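SLH domain-containing protein (Pseudoflavonifractor capillosus, PDB 4OJU) is of unknown function but carries a BspA-type leucine-rich repeat region that probably binds other proteins, together with metal-binding sites seen to hold magnesium. Local coordinates at residues Ile101-Leu106 with Asp127-Trp132. Residues are numbered along the deposited sequence; the frame is centred on the assembly and turned at random.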
ATOM      1  N   ILE A 101      -3.667  -3.382  24.080  1.00 21.78           N
ATOM      2  CA  ILE A 101      -5.048  -3.391  23.585  1.00 22.38           C
ATOM      3  C   ILE A 101      -5.159  -2.667  22.242  1.00 26.96           C
ATOM      4  O   ILE A 101      -5.902  -3.120  21.368  1.00 28.29           O
ATOM      5  CB  ILE A 101      -6.011  -2.746  24.631  1.00 26.03           C
ATOM      6  CG1 ILE A 101      -5.891  -3.387  26.048  1.00 28.10           C
ATOM      7  CG2 ILE A 101      -7.479  -2.738  24.144  1.00 27.89           C
ATOM      8  CD1 ILE A 101      -6.292  -4.906  26.175  1.00 34.49           C
ATOM      9  N   TYR A 102      -4.481  -1.514  22.115  1.00 24.14           N
ATOM     10  CA  TYR A 102      -4.592  -0.650  20.951  1.00 24.29           C
ATOM     11  C   TYR A 102      -3.280  -0.344  20.274  1.00 25.65           C
ATOM     12  O   TYR A 102      -2.301  -0.021  20.930  1.00 24.56           O
ATOM     13  CB  TYR A 102      -5.196   0.702  21.371  1.00 28.57           C
ATOM     14  CG  TYR A 102      -6.537   0.592  22.036  1.00 34.47           C
ATOM     15  CD1 TYR A 102      -7.665   0.222  21.311  1.00 36.99           C
ATOM     16  CD2 TYR A 102      -6.687   0.854  23.397  1.00 36.84           C
ATOM     17  CE1 TYR A 102      -8.909   0.101  21.925  1.00 39.43           C
ATOM     18  CE2 TYR A 102      -7.937   0.781  24.012  1.00 38.85           C
ATOM     19  CZ  TYR A 102      -9.040   0.380  23.277  1.00 45.65           C
ATOM     20  OH  TYR A 102     -10.266   0.256  23.893  1.00 49.65           O
ATOM     21  N   ILE A 103      -3.285  -0.376  18.950  1.00 21.92           N
ATOM     22  CA  ILE A 103      -2.165   0.044  18.115  1.00 20.44           C
ATOM     23  C   ILE A 103      -2.724   1.158  17.259  1.00 22.14           C
ATOM     24  O   ILE A 103      -3.591   0.903  16.406  1.00 22.11           O
ATOM     25  CB  ILE A 103      -1.483  -1.078  17.302  1.00 22.50           C
ATOM     26  CG1 ILE A 103      -1.117  -2.286  18.224  1.00 21.47           C
ATOM     27  CG2 ILE A 103      -0.219  -0.479  16.609  1.00 21.69           C
ATOM     28  CD1 ILE A 103      -0.459  -3.544  17.490  1.00 24.62           C
ATOM     29  N   ASN A 104      -2.314   2.400  17.555  1.00 18.86           N
ATOM     30  CA  ASN A 104      -2.849   3.579  16.882  1.00 19.46           C
ATOM     31  C   ASN A 104      -2.302   3.747  15.500  1.00 23.96           C
ATOM     32  O   ASN A 104      -1.364   3.072  15.090  1.00 22.23           O
ATOM     33  CB  ASN A 104      -2.625   4.845  17.696  1.00 21.51           C
ATOM     34  CG  ASN A 104      -3.640   4.962  18.796  1.00 46.81           C
ATOM     35  OD1 ASN A 104      -4.747   5.443  18.597  1.00 54.04           O
ATOM     36  ND2 ASN A 104      -3.334   4.432  19.941  1.00 35.20           N
ATOM     37  N   GLU A 105      -2.913   4.669  14.768  1.00 23.14           N
ATOM     38  CA  GLU A 105      -2.637   4.895  13.371  1.00 23.29           C
ATOM     39  C   GLU A 105      -1.143   5.086  13.087  1.00 25.52           C
ATOM     40  O   GLU A 105      -0.445   5.838  13.777  1.00 22.65           O
ATOM     41  CB  GLU A 105      -3.484   6.068  12.859  1.00 25.96           C
ATOM     42  CG  GLU A 105      -2.773   7.343  12.457  1.00 43.65           C
ATOM     43  CD  GLU A 105      -3.697   8.470  12.032  1.00 65.26           C
ATOM     44  OE1 GLU A 105      -4.870   8.201  11.684  1.00 69.31           O
ATOM     45  OE2 GLU A 105      -3.246   9.633  12.055  1.00 47.54           O
ATOM     46  N   LEU A 106      -0.659   4.369  12.068  1.00 21.13           N
ATOM     47  CA  LEU A 106       0.686   4.503  11.541  1.00 19.76           C
ATOM     48  C   LEU A 106       1.794   4.274  12.595  1.00 23.51           C
ATOM     49  O   LEU A 106       2.916   4.763  12.417  1.00 22.98           O
ATOM     50  CB  LEU A 106       0.826   5.908  10.914  1.00 20.00           C
ATOM     51  CG  LEU A 106      -0.183   6.308   9.839  1.00 24.53           C
ATOM     52  CD1 LEU A 106      -0.047   7.802   9.496  1.00 25.66           C
ATOM     53  CD2 LEU A 106       0.031   5.480   8.611  1.00 26.47           C
ATOM     54  N   ASP A 127      -5.471   0.611  14.067  1.00 25.02           N
ATOM     55  CA  ASP A 127      -5.724   1.657  13.043  1.00 26.73           C
ATOM     56  C   ASP A 127      -4.501   1.661  12.119  1.00 31.65           C
ATOM     57  O   ASP A 127      -3.436   2.001  12.610  1.00 31.44           O
ATOM     58  CB  ASP A 127      -5.925   3.031  13.725  1.00 29.49           C
ATOM     59  CG  ASP A 127      -6.998   3.066  14.800  1.00 44.43           C
ATOM     60  OD1 ASP A 127      -7.756   2.103  14.908  1.00 45.60           O
ATOM     61  OD2 ASP A 127      -7.055   4.057  15.546  1.00 57.61           O
ATOM     62  N   ASN A 128      -4.608   1.175  10.836  1.00 30.86           N
ATOM     63  CA  ASN A 128      -3.501   0.937   9.855  1.00 27.91           C
ATOM     64  C   ASN A 128      -2.101   1.346  10.384  1.00 27.35           C
ATOM     65  O   ASN A 128      -1.579   2.419  10.080  1.00 26.67           O
ATOM     66  CB  ASN A 128      -3.743   1.544   8.476  1.00 26.13           C
ATOM     67  CG  ASN A 128      -2.786   1.000   7.424  1.00 30.26           C
ATOM     68  OD1 ASN A 128      -1.884   0.180   7.689  1.00 25.44           O
ATOM     69  ND2 ASN A 128      -2.973   1.409   6.201  1.00 26.71           N
ATOM     70  N   PRO A 129      -1.489   0.476  11.209  1.00 21.40           N
ATOM     71  CA  PRO A 129      -0.186   0.825  11.794  1.00 19.64           C
ATOM     72  C   PRO A 129       0.987   0.575  10.854  1.00 23.56           C
ATOM     73  O   PRO A 129       2.079   1.004  11.163  1.00 22.78           O
ATOM     74  CB  PRO A 129      -0.082  -0.133  13.003  1.00 19.93           C
ATOM     75  CG  PRO A 129      -1.506  -0.742  13.162  1.00 24.95           C
ATOM     76  CD  PRO A 129      -1.984  -0.806  11.756  1.00 22.21           C
ATOM     77  N   PHE A 130       0.794  -0.169   9.765  1.00 21.33           N
ATOM     78  CA  PHE A 130       1.902  -0.621   8.921  1.00 20.63           C
ATOM     79  C   PHE A 130       1.971   0.035   7.542  1.00 24.29           C
ATOM     80  O   PHE A 130       2.768  -0.401   6.702  1.00 21.70           O
ATOM     81  CB  PHE A 130       1.783  -2.142   8.777  1.00 22.66           C
ATOM     82  CG  PHE A 130       1.473  -2.815  10.109  1.00 24.06           C
ATOM     83  CD1 PHE A 130       2.398  -2.799  11.148  1.00 25.00           C
ATOM     84  CD2 PHE A 130       0.280  -3.507  10.298  1.00 26.74           C
ATOM     85  CE1 PHE A 130       2.112  -3.413  12.371  1.00 26.22           C
ATOM     86  CE2 PHE A 130      -0.002  -4.120  11.519  1.00 28.37           C
ATOM     87  CZ  PHE A 130       0.914  -4.061  12.548  1.00 26.44           C
ATOM     88  N   ARG A 131       1.202   1.118   7.327  1.00 21.50           N
ATOM     89  CA  ARG A 131       1.197   1.824   6.041  1.00 21.66           C
ATOM     90  C   ARG A 131       2.616   2.206   5.627  1.00 25.33           C
ATOM     91  O   ARG A 131       3.393   2.655   6.476  1.00 23.89           O
ATOM     92  CB  ARG A 131       0.318   3.080   6.105  1.00 20.10           C
ATOM     93  CG  ARG A 131      -0.071   3.618   4.717  1.00 26.92           C
ATOM     94  CD  ARG A 131      -1.163   4.650   4.867  1.00 28.34           C
ATOM     95  NE  ARG A 131      -1.507   5.282   3.594  1.00 25.55           N
ATOM     96  CZ  ARG A 131      -2.399   6.263   3.464  1.00 30.38           C
ATOM     97  NH1 ARG A 131      -3.072   6.700   4.518  1.00 25.48           N
ATOM     98  NH2 ARG A 131      -2.638   6.795   2.276  1.00 29.65           N
ATOM     99  N   TRP A 132       2.960   1.967   4.338  1.00 22.23           N
ATOM    100  CA  TRP A 132       4.254   2.275   3.695  1.00 23.64           C
ATOM    101  C   TRP A 132       5.400   1.386   4.189  1.00 29.68           C
ATOM    102  O   TRP A 132       6.523   1.541   3.713  1.00 30.51           O
ATOM    103  CB  TRP A 132       4.656   3.777   3.839  1.00 21.92           C
ATOM    104  CG  TRP A 132       3.560   4.740   3.494  1.00 22.10           C
ATOM    105  CD1 TRP A 132       2.864   4.808   2.325  1.00 25.50           C
ATOM    106  CD2 TRP A 132       2.988   5.731   4.361  1.00 21.77           C
ATOM    107  NE1 TRP A 132       1.898   5.787   2.406  1.00 25.23           N
ATOM    108  CE2 TRP A 132       1.960   6.378   3.639  1.00 25.80           C
ATOM    109  CE3 TRP A 132       3.265   6.158   5.674  1.00 21.74           C
ATOM    110  CZ2 TRP A 132       1.174   7.394   4.198  1.00 25.23           C
ATOM    111  CZ3 TRP A 132       2.526   7.206   6.205  1.00 23.17           C
ATOM    112  CH2 TRP A 132       1.479   7.800   5.475  1.00 24.22           C
TER
HETATM  113  O   HOH W   1      -5.308   5.762  15.937  1.00 26.96           O
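Asp-127 N donates to Ile-103 O over 3.0 Å, and an N-H...O angle of 166° makes this a straight bond of the parallel pairing between strands 102-103 and 125-127. A second backbone bond, from Leu-106 N to Asn-128 O at 2.9 Å, is more bent, at 147°; both of its residues lie beyond the ends of these strands. Between the two, Glu-105 CA approaches Asp-127 O at 3.1 Å, a CA-H...O contact with 155° at the hydrogen. One water joins two side chains to a backbone N-H, accepting from Glu-105 N (2.9 Å) while donating to Asn-104 OD1 and to Asp-127 OD2, whose side chains run side by side in the same direction with amide and carboxylate planes nearly perpendicular. Outside the pair, Asn-104 ND2 bonds to Ile-80 O, Glu-105 OE2 forms a salt bridge with Arg-82, and Asp-127 OD1 bonds to Thr-138 of a third subunit.

Ile-103 CG2, anti to its own backbone nitrogen, reaches Pro-129 CB at 3.6 Å, the two side chains crossing at about a right angle. Further along, Leu-106 CD2 meets Arg-131 CB at 3.5 Å and comes obliquely to Trp-132 CZ3 at 3.9 Å; Leu-106 and Arg-131 lie alongside each other.

The contact probably joins corresponding turns of neighbouring repeats, as in the stacked coils of leucine-rich repeat proteins. Glu-105 is also a magnesium ligand seen for this protein, although no ion is bound to this chain here. Strand 79-80 flanks 102-103 on the side away from 125-127, Ile-103 packs inward on Ile-119 of strand 116-119, and Asp-127 continues the sheet antiparallel into the third subunit.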